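Local coordinates for protein aldehyde dehydrogenase (Anabaena variabilis, PDB 4H7N) that probably oxidises aldehydes to carboxylic acids with NAD+ as cofactor, at residues Pro228-Lys236 / Phe437-Val445; Leu286-Tyr297 / Leu340-Val350. One frame throughout, in Å; residues are numbered along the deposited sequence.

Contact 1 lies deep in the chain, where strand 229-232 pairs antiparallel with strand 439-440 at an edge of the larger mixed sheet; it includes Glu232, the predicted active-site residue. Contact 2 sits farther out, about 30 Å away between centres, and joins helix 279-292 and the loop after it to strands 343-345 and 349-352 of a different part of the fold. Their chemistry follows their places. Backbone hydrogen bonds, glycines and a charged cluster make up contact 1, whereas contact 2 has no direct hydrogen bond across it and relies on aliphatic and aromatic side chains, with waters at its more exposed arginine. The two do not touch.

Contact 1. Residues Pro228-Lys236 / Phe437-Val445; sequences PAYLELGGK and FSGLGGSRV
Leu231 and Leu440 form an antiparallel hydrogen-bonded pair: Leu231 N gives a nearly straight bond to Leu440 O (3.0 Å, 168°), and Leu440 N returns a more bent one to Leu231 O. Beyond the non-hydrogen-bonded pair Glu232-Gly439, Leu233 N reaches Ser438 O at 2.8 Å from above the carbonyl plane. The short Ser438 side chain lets OG donate in the carbonyl plane to Gly234 O (2.7 Å) while Gly391 N also bonds to it. Glycine suits Gly439 and Gly441: a CB would strike Leu231 O and Ala229 O respectively, and their backbone angles also call for it.

This pairing adds strand 439-440 to the mixed sheet, with strand 205-209 hydrogen-bonded along the other edge of 229-232. Glu232, predicted to be the active-site glutamate, therefore leaves a strand held on two sides.

Apolar contact is slight: Leu231 CD1 lies 4.4 Å from Leu440 CB, on the face where Phe226 of the second subunit packs.

The polar cluster gathers round Tyr230. A chi1 of 180° swings its ring away from its own backbone N and brings the ring edge to Gly441 O and Gly442 O; a water lies within hydrogen-bonding distance of Tyr230 OH and Gly442 O. The Arg444 side chain crosses that of Tyr230 at about a right angle, the guanidinium plane tilted 47° to the ring. Arg444 NH1 meets Glu232 OE2 at 3.5 Å, a purely electrostatic salt bridge with the oxygen well out of the guanidinium plane; the stronger partner of Arg444 is Asp146, a salt bridge through NH2.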
# COMPACT_ATOMS: atom_id res chain seq x y z
N PRO A 228 -4.68 -4.61 4.20
CA PRO A 228 -3.35 -4.25 3.80
C PRO A 228 -2.32 -5.20 4.36
O PRO A 228 -2.44 -5.68 5.51
CB PRO A 228 -3.13 -2.89 4.45
CG PRO A 228 -4.49 -2.41 4.83
CD PRO A 228 -5.28 -3.63 5.10
N ALA A 229 -1.30 -5.46 3.56
CA ALA A 229 -0.14 -6.22 4.00
C ALA A 229 1.16 -5.46 3.74
O ALA A 229 1.43 -5.02 2.61
CB ALA A 229 -0.12 -7.56 3.27
N TYR A 230 1.98 -5.36 4.78
CA TYR A 230 3.35 -4.91 4.64
C TYR A 230 4.24 -6.13 4.72
O TYR A 230 4.23 -6.89 5.71
CB TYR A 230 3.77 -3.86 5.67
CG TYR A 230 5.23 -3.44 5.46
CD1 TYR A 230 5.56 -2.43 4.55
CD2 TYR A 230 6.25 -4.03 6.15
CE1 TYR A 230 6.89 -2.09 4.30
CE2 TYR A 230 7.57 -3.70 5.89
CZ TYR A 230 7.88 -2.72 4.98
OH TYR A 230 9.18 -2.34 4.72
N LEU A 231 5.06 -6.31 3.70
CA LEU A 231 5.87 -7.50 3.54
C LEU A 231 7.34 -7.16 3.29
O LEU A 231 7.67 -6.39 2.35
CB LEU A 231 5.40 -8.33 2.35
CG LEU A 231 3.92 -8.62 2.29
CD1 LEU A 231 3.62 -9.24 0.95
CD2 LEU A 231 3.52 -9.55 3.40
N GLU A 232 8.22 -7.81 4.04
CA GLU A 232 9.67 -7.68 3.81
C GLU A 232 10.24 -9.08 3.79
O GLU A 232 10.19 -9.79 4.79
CB GLU A 232 10.30 -6.80 4.86
CG GLU A 232 11.63 -6.21 4.41
CD GLU A 232 11.81 -4.75 4.79
OE1 GLU A 232 10.91 -3.89 4.55
OE2 GLU A 232 12.90 -4.46 5.30
N LEU A 233 10.67 -9.52 2.60
CA LEU A 233 10.83 -10.96 2.32
C LEU A 233 12.24 -11.41 1.97
O LEU A 233 12.44 -12.42 1.32
CB LEU A 233 9.91 -11.39 1.18
CG LEU A 233 8.44 -11.02 1.32
CD1 LEU A 233 7.63 -11.72 0.25
CD2 LEU A 233 7.96 -11.39 2.74
N GLY A 234 13.23 -10.68 2.41
CA GLY A 234 14.57 -11.20 2.23
C GLY A 234 15.21 -10.58 1.01
O GLY A 234 14.65 -9.72 0.31
N GLY A 235 16.45 -10.98 0.85
CA GLY A 235 17.34 -10.35 -0.07
C GLY A 235 18.50 -11.26 -0.46
O GLY A 235 18.78 -12.26 0.19
N LYS A 236 19.14 -10.87 -1.55
CA LYS A 236 20.42 -11.42 -1.94
C LYS A 236 21.32 -10.23 -2.30
O LYS A 236 21.72 -10.00 -3.46
CB LYS A 236 20.23 -12.39 -3.11
CG LYS A 236 21.41 -13.28 -3.38
CD LYS A 236 21.43 -14.49 -2.49
CE LYS A 236 22.65 -15.39 -2.78
NZ LYS A 236 22.91 -16.28 -1.63
N PHE A 437 10.91 -9.39 -5.64
CA PHE A 437 10.18 -10.17 -4.63
C PHE A 437 10.58 -9.90 -3.20
O PHE A 437 10.18 -10.62 -2.31
CB PHE A 437 10.29 -11.69 -4.91
CG PHE A 437 9.44 -12.14 -6.06
CD1 PHE A 437 8.09 -12.39 -5.89
CD2 PHE A 437 9.97 -12.22 -7.34
CE1 PHE A 437 7.29 -12.77 -6.97
CE2 PHE A 437 9.18 -12.62 -8.43
CZ PHE A 437 7.83 -12.89 -8.24
N SER A 438 11.37 -8.86 -2.98
CA SER A 438 11.87 -8.54 -1.64
C SER A 438 10.82 -7.88 -0.76
O SER A 438 11.02 -7.79 0.44
CB SER A 438 13.09 -7.69 -1.74
OG SER A 438 14.20 -8.54 -2.02
N GLY A 439 9.75 -7.36 -1.36
CA GLY A 439 8.67 -6.80 -0.57
C GLY A 439 7.60 -6.03 -1.31
O GLY A 439 7.69 -5.83 -2.52
N LEU A 440 6.59 -5.67 -0.54
CA LEU A 440 5.48 -4.80 -0.96
C LEU A 440 4.98 -4.03 0.24
O LEU A 440 5.13 -4.48 1.35
CB LEU A 440 4.29 -5.61 -1.44
CG LEU A 440 4.33 -6.35 -2.75
CD1 LEU A 440 3.09 -7.20 -2.94
CD2 LEU A 440 4.52 -5.41 -3.92
N GLY A 441 4.29 -2.92 -0.01
CA GLY A 441 3.57 -2.17 0.99
C GLY A 441 4.22 -0.85 1.41
O GLY A 441 3.84 -0.27 2.43
N GLY A 442 5.22 -0.38 0.67
CA GLY A 442 5.81 0.93 0.96
C GLY A 442 7.07 0.83 1.84
O GLY A 442 7.89 -0.05 1.68
N SER A 443 7.22 1.78 2.73
CA SER A 443 8.46 1.91 3.50
C SER A 443 8.12 1.86 4.99
O SER A 443 7.08 2.38 5.39
CB SER A 443 9.14 3.25 3.16
OG SER A 443 10.41 3.25 3.77
N ARG A 444 8.98 1.23 5.78
CA ARG A 444 8.83 1.24 7.26
C ARG A 444 9.73 2.26 7.87
O ARG A 444 9.82 2.38 9.08
CB ARG A 444 9.05 -0.14 7.89
CG ARG A 444 10.38 -0.76 7.63
CD ARG A 444 10.65 -1.86 8.63
NE ARG A 444 9.69 -2.97 8.68
CZ ARG A 444 10.02 -4.26 8.58
NH1 ARG A 444 11.28 -4.62 8.37
NH2 ARG A 444 9.11 -5.20 8.72
N VAL A 445 10.35 3.07 7.03
CA VAL A 445 11.30 4.06 7.49
C VAL A 445 10.68 5.43 7.35
O VAL A 445 9.93 5.71 6.43
CB VAL A 445 12.66 3.90 6.74
CG1 VAL A 445 13.47 5.18 6.79
CG2 VAL A 445 13.44 2.73 7.37
O HOH W 1 10.44 -1.06 2.69

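Contact 2. Residues Leu286-Tyr297 / Leu340-Val350; sequences LIAKAHRLQLAY and LGGGWWCRPTV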
# COMPACT_ATOMS: atom_id res chain seq x y z
N LEU A 286 40.42 -9.89 2.05
CA LEU A 286 39.19 -10.38 2.68
C LEU A 286 39.44 -11.63 3.53
O LEU A 286 38.92 -11.75 4.68
CB LEU A 286 38.10 -10.65 1.61
CG LEU A 286 36.68 -10.80 2.13
CD1 LEU A 286 36.16 -9.51 2.80
CD2 LEU A 286 35.73 -11.20 1.01
N ILE A 287 40.18 -12.56 2.95
CA ILE A 287 40.51 -13.78 3.71
C ILE A 287 41.20 -13.45 5.02
O ILE A 287 40.83 -13.99 6.08
CB ILE A 287 41.33 -14.76 2.90
CG1 ILE A 287 40.47 -15.36 1.79
CG2 ILE A 287 41.82 -15.91 3.79
CD1 ILE A 287 41.32 -15.96 0.68
N ALA A 288 42.21 -12.58 4.97
CA ALA A 288 43.02 -12.31 6.18
C ALA A 288 42.12 -11.75 7.29
O ALA A 288 42.21 -12.16 8.47
CB ALA A 288 44.14 -11.34 5.87
N LYS A 289 41.22 -10.83 6.92
CA LYS A 289 40.30 -10.25 7.89
C LYS A 289 39.26 -11.26 8.39
O LYS A 289 38.92 -11.27 9.57
CB LYS A 289 39.62 -8.96 7.32
CG LYS A 289 40.62 -7.85 7.03
CD LYS A 289 40.00 -6.67 6.30
CE LYS A 289 40.95 -5.48 6.34
NZ LYS A 289 40.32 -4.26 5.74
N ALA A 290 38.75 -12.08 7.50
CA ALA A 290 37.78 -13.10 7.88
C ALA A 290 38.39 -14.12 8.83
O ALA A 290 37.77 -14.54 9.82
CB ALA A 290 37.29 -13.82 6.66
N HIS A 291 39.62 -14.45 8.55
CA HIS A 291 40.28 -15.47 9.30
C HIS A 291 40.49 -15.00 10.76
O HIS A 291 40.50 -15.83 11.65
CB HIS A 291 41.58 -15.88 8.63
CG HIS A 291 42.11 -17.15 9.17
ND1 HIS A 291 43.16 -17.20 10.06
CD2 HIS A 291 41.63 -18.41 9.09
CE1 HIS A 291 43.36 -18.45 10.45
NE2 HIS A 291 42.44 -19.20 9.87
N ARG A 292 40.60 -13.69 11.00
CA ARG A 292 40.75 -13.16 12.38
C ARG A 292 39.49 -13.35 13.25
O ARG A 292 39.61 -13.37 14.46
CB ARG A 292 41.14 -11.69 12.39
CG ARG A 292 42.56 -11.39 11.88
CD ARG A 292 42.74 -9.97 11.33
NE ARG A 292 42.89 -8.94 12.37
CZ ARG A 292 41.91 -8.17 12.88
NH1 ARG A 292 40.65 -8.28 12.47
NH2 ARG A 292 42.21 -7.26 13.81
N LEU A 293 38.31 -13.52 12.67
CA LEU A 293 37.08 -13.62 13.46
C LEU A 293 36.95 -14.98 14.18
O LEU A 293 37.26 -16.02 13.62
CB LEU A 293 35.83 -13.37 12.58
CG LEU A 293 35.85 -12.03 11.81
CD1 LEU A 293 34.57 -11.85 11.02
CD2 LEU A 293 36.05 -10.88 12.78
N GLN A 294 36.46 -14.95 15.42
CA GLN A 294 36.31 -16.15 16.23
C GLN A 294 34.84 -16.51 16.50
O GLN A 294 33.99 -15.63 16.64
CB GLN A 294 37.04 -15.97 17.57
CG GLN A 294 38.52 -15.70 17.38
CD GLN A 294 39.23 -16.90 16.76
OE1 GLN A 294 39.05 -18.03 17.21
NE2 GLN A 294 40.02 -16.67 15.71
N LEU A 295 34.58 -17.82 16.55
CA LEU A 295 33.29 -18.32 16.99
C LEU A 295 33.14 -18.03 18.48
O LEU A 295 34.11 -17.96 19.20
CB LEU A 295 33.18 -19.83 16.79
CG LEU A 295 33.32 -20.30 15.35
CD1 LEU A 295 33.06 -21.79 15.31
CD2 LEU A 295 32.32 -19.54 14.50
N ALA A 296 31.90 -17.84 18.91
CA ALA A 296 31.56 -17.59 20.30
C ALA A 296 31.41 -18.95 20.97
O ALA A 296 30.37 -19.29 21.50
CB ALA A 296 30.29 -16.77 20.39
N TYR A 297 32.50 -19.70 20.95
CA TYR A 297 32.53 -21.05 21.39
C TYR A 297 33.91 -21.26 22.02
O TYR A 297 34.91 -20.87 21.44
CB TYR A 297 32.38 -21.98 20.19
CG TYR A 297 32.38 -23.40 20.65
CD1 TYR A 297 31.26 -23.92 21.28
CD2 TYR A 297 33.53 -24.19 20.54
CE1 TYR A 297 31.25 -25.22 21.76
CE2 TYR A 297 33.53 -25.50 21.03
CZ TYR A 297 32.39 -26.00 21.64
OH TYR A 297 32.34 -27.28 22.11
N LEU A 340 29.11 -28.27 17.34
CA LEU A 340 30.01 -28.06 18.45
C LEU A 340 29.18 -27.76 19.69
O LEU A 340 28.32 -26.84 19.70
CB LEU A 340 30.97 -26.92 18.17
CG LEU A 340 31.88 -27.02 16.94
CD1 LEU A 340 32.40 -25.62 16.65
CD2 LEU A 340 33.03 -28.01 17.17
N GLY A 341 29.40 -28.57 20.73
CA GLY A 341 28.63 -28.47 21.98
C GLY A 341 27.14 -28.67 21.78
O GLY A 341 26.33 -28.24 22.61
N GLY A 342 26.77 -29.34 20.70
CA GLY A 342 25.38 -29.59 20.39
C GLY A 342 24.74 -28.54 19.48
O GLY A 342 23.62 -28.73 19.01
N GLY A 343 25.43 -27.43 19.26
CA GLY A 343 24.96 -26.38 18.35
C GLY A 343 25.54 -26.49 16.95
O GLY A 343 26.51 -27.19 16.74
N TRP A 344 24.95 -25.79 15.99
CA TRP A 344 25.48 -25.74 14.62
C TRP A 344 26.19 -24.40 14.42
O TRP A 344 25.70 -23.34 14.83
CB TRP A 344 24.36 -25.83 13.57
CG TRP A 344 23.73 -27.18 13.42
CD1 TRP A 344 22.44 -27.53 13.72
CD2 TRP A 344 24.35 -28.37 12.91
NE1 TRP A 344 22.23 -28.85 13.45
CE2 TRP A 344 23.39 -29.40 12.96
CE3 TRP A 344 25.64 -28.67 12.44
CZ2 TRP A 344 23.65 -30.71 12.53
CZ3 TRP A 344 25.93 -29.95 12.03
CH2 TRP A 344 24.92 -30.97 12.07
N TRP A 345 27.31 -24.47 13.72
CA TRP A 345 28.21 -23.36 13.49
C TRP A 345 28.78 -23.37 12.08
O TRP A 345 28.90 -24.42 11.44
CB TRP A 345 29.38 -23.43 14.48
CG TRP A 345 28.97 -23.56 15.89
CD1 TRP A 345 28.60 -24.70 16.53
CD2 TRP A 345 28.91 -22.51 16.86
NE1 TRP A 345 28.30 -24.43 17.85
CE2 TRP A 345 28.48 -23.10 18.08
CE3 TRP A 345 29.19 -21.14 16.82
CZ2 TRP A 345 28.32 -22.37 19.23
CZ3 TRP A 345 29.04 -20.42 17.99
CH2 TRP A 345 28.60 -21.04 19.18
N CYS A 346 29.09 -22.18 11.59
CA CYS A 346 29.84 -21.99 10.34
C CYS A 346 30.71 -20.76 10.51
O CYS A 346 30.23 -19.69 10.93
CB CYS A 346 28.90 -21.77 9.15
SG CYS A 346 29.78 -21.83 7.54
N ARG A 347 31.95 -20.90 10.12
CA ARG A 347 32.85 -19.77 10.15
C ARG A 347 32.71 -18.93 8.89
O ARG A 347 32.26 -19.42 7.85
CB ARG A 347 34.31 -20.21 10.28
CG ARG A 347 34.67 -20.83 11.61
CD ARG A 347 36.12 -21.29 11.62
NE ARG A 347 36.56 -21.39 13.01
CZ ARG A 347 36.41 -22.45 13.78
NH1 ARG A 347 35.86 -23.58 13.32
NH2 ARG A 347 36.82 -22.39 15.04
N PRO A 348 33.12 -17.67 8.97
CA PRO A 348 33.24 -16.82 7.79
C PRO A 348 33.95 -17.55 6.65
O PRO A 348 35.00 -18.14 6.85
CB PRO A 348 34.08 -15.64 8.30
CG PRO A 348 33.71 -15.54 9.74
CD PRO A 348 33.60 -16.98 10.19
N THR A 349 33.32 -17.58 5.50
CA THR A 349 33.73 -18.42 4.40
C THR A 349 33.91 -17.59 3.16
O THR A 349 32.95 -16.97 2.70
CB THR A 349 32.67 -19.48 4.17
OG1 THR A 349 32.53 -20.28 5.35
CG2 THR A 349 32.98 -20.37 3.01
N VAL A 350 35.14 -17.54 2.62
CA VAL A 350 35.42 -16.88 1.33
C VAL A 350 35.58 -17.96 0.26
O VAL A 350 36.39 -18.87 0.43
CB VAL A 350 36.70 -16.02 1.38
CG1 VAL A 350 36.98 -15.37 0.02
CG2 VAL A 350 36.57 -14.97 2.47
O HOH W 2 37.03 -18.71 13.26
O HOH W 3 36.78 -19.35 16.60
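Tyr297 turns the edge of its ring toward the face of the Trp345 six-membered ring in an offset edge-to-face pair, centroids 5.6 Å apart and planes at 62°. Its chi1 of -178° sets CG opposite the backbone N and carries the ring out to Leu340 and Trp345. Tyr297 CB lies over that indole face, and Leu340 CB covers a face of the tyrosine ring, 4.0 Å from its centroid. Leu295 suits its place because one methyl, CD1, touches Leu340 CD1, Trp345 CB and the centre of the Arg347 guanidinium face at once, 3.7 Å from Arg347 CZ. Farther along, Ala290 CB meets Pro348 CB at 4.0 Å, the small alanine letting the proline close on the helix, while Ile287 CG1 packs on Val350 CB.

Helix 279-292 and its following loop thus lie along a chain that leaves a two-stranded hairpin, closed by a type I' turn at Leu340-Gly343, and enters strand 349-352 of the seven-stranded sheet.

In the next shell, Trp345 NE1 donates to Leu340 O (3.0 Å), fixing the indole against the turn. Replacing Trp345 by alanine is likely to strip the Tyr297 edge of the face it meets and to cost Leu340 O one of its two donors within the hairpin, leaving Gly343 N. Arg347 is steadied by a salt bridge from NH1 to Glu338 and by a water linking its NE to Leu293 O.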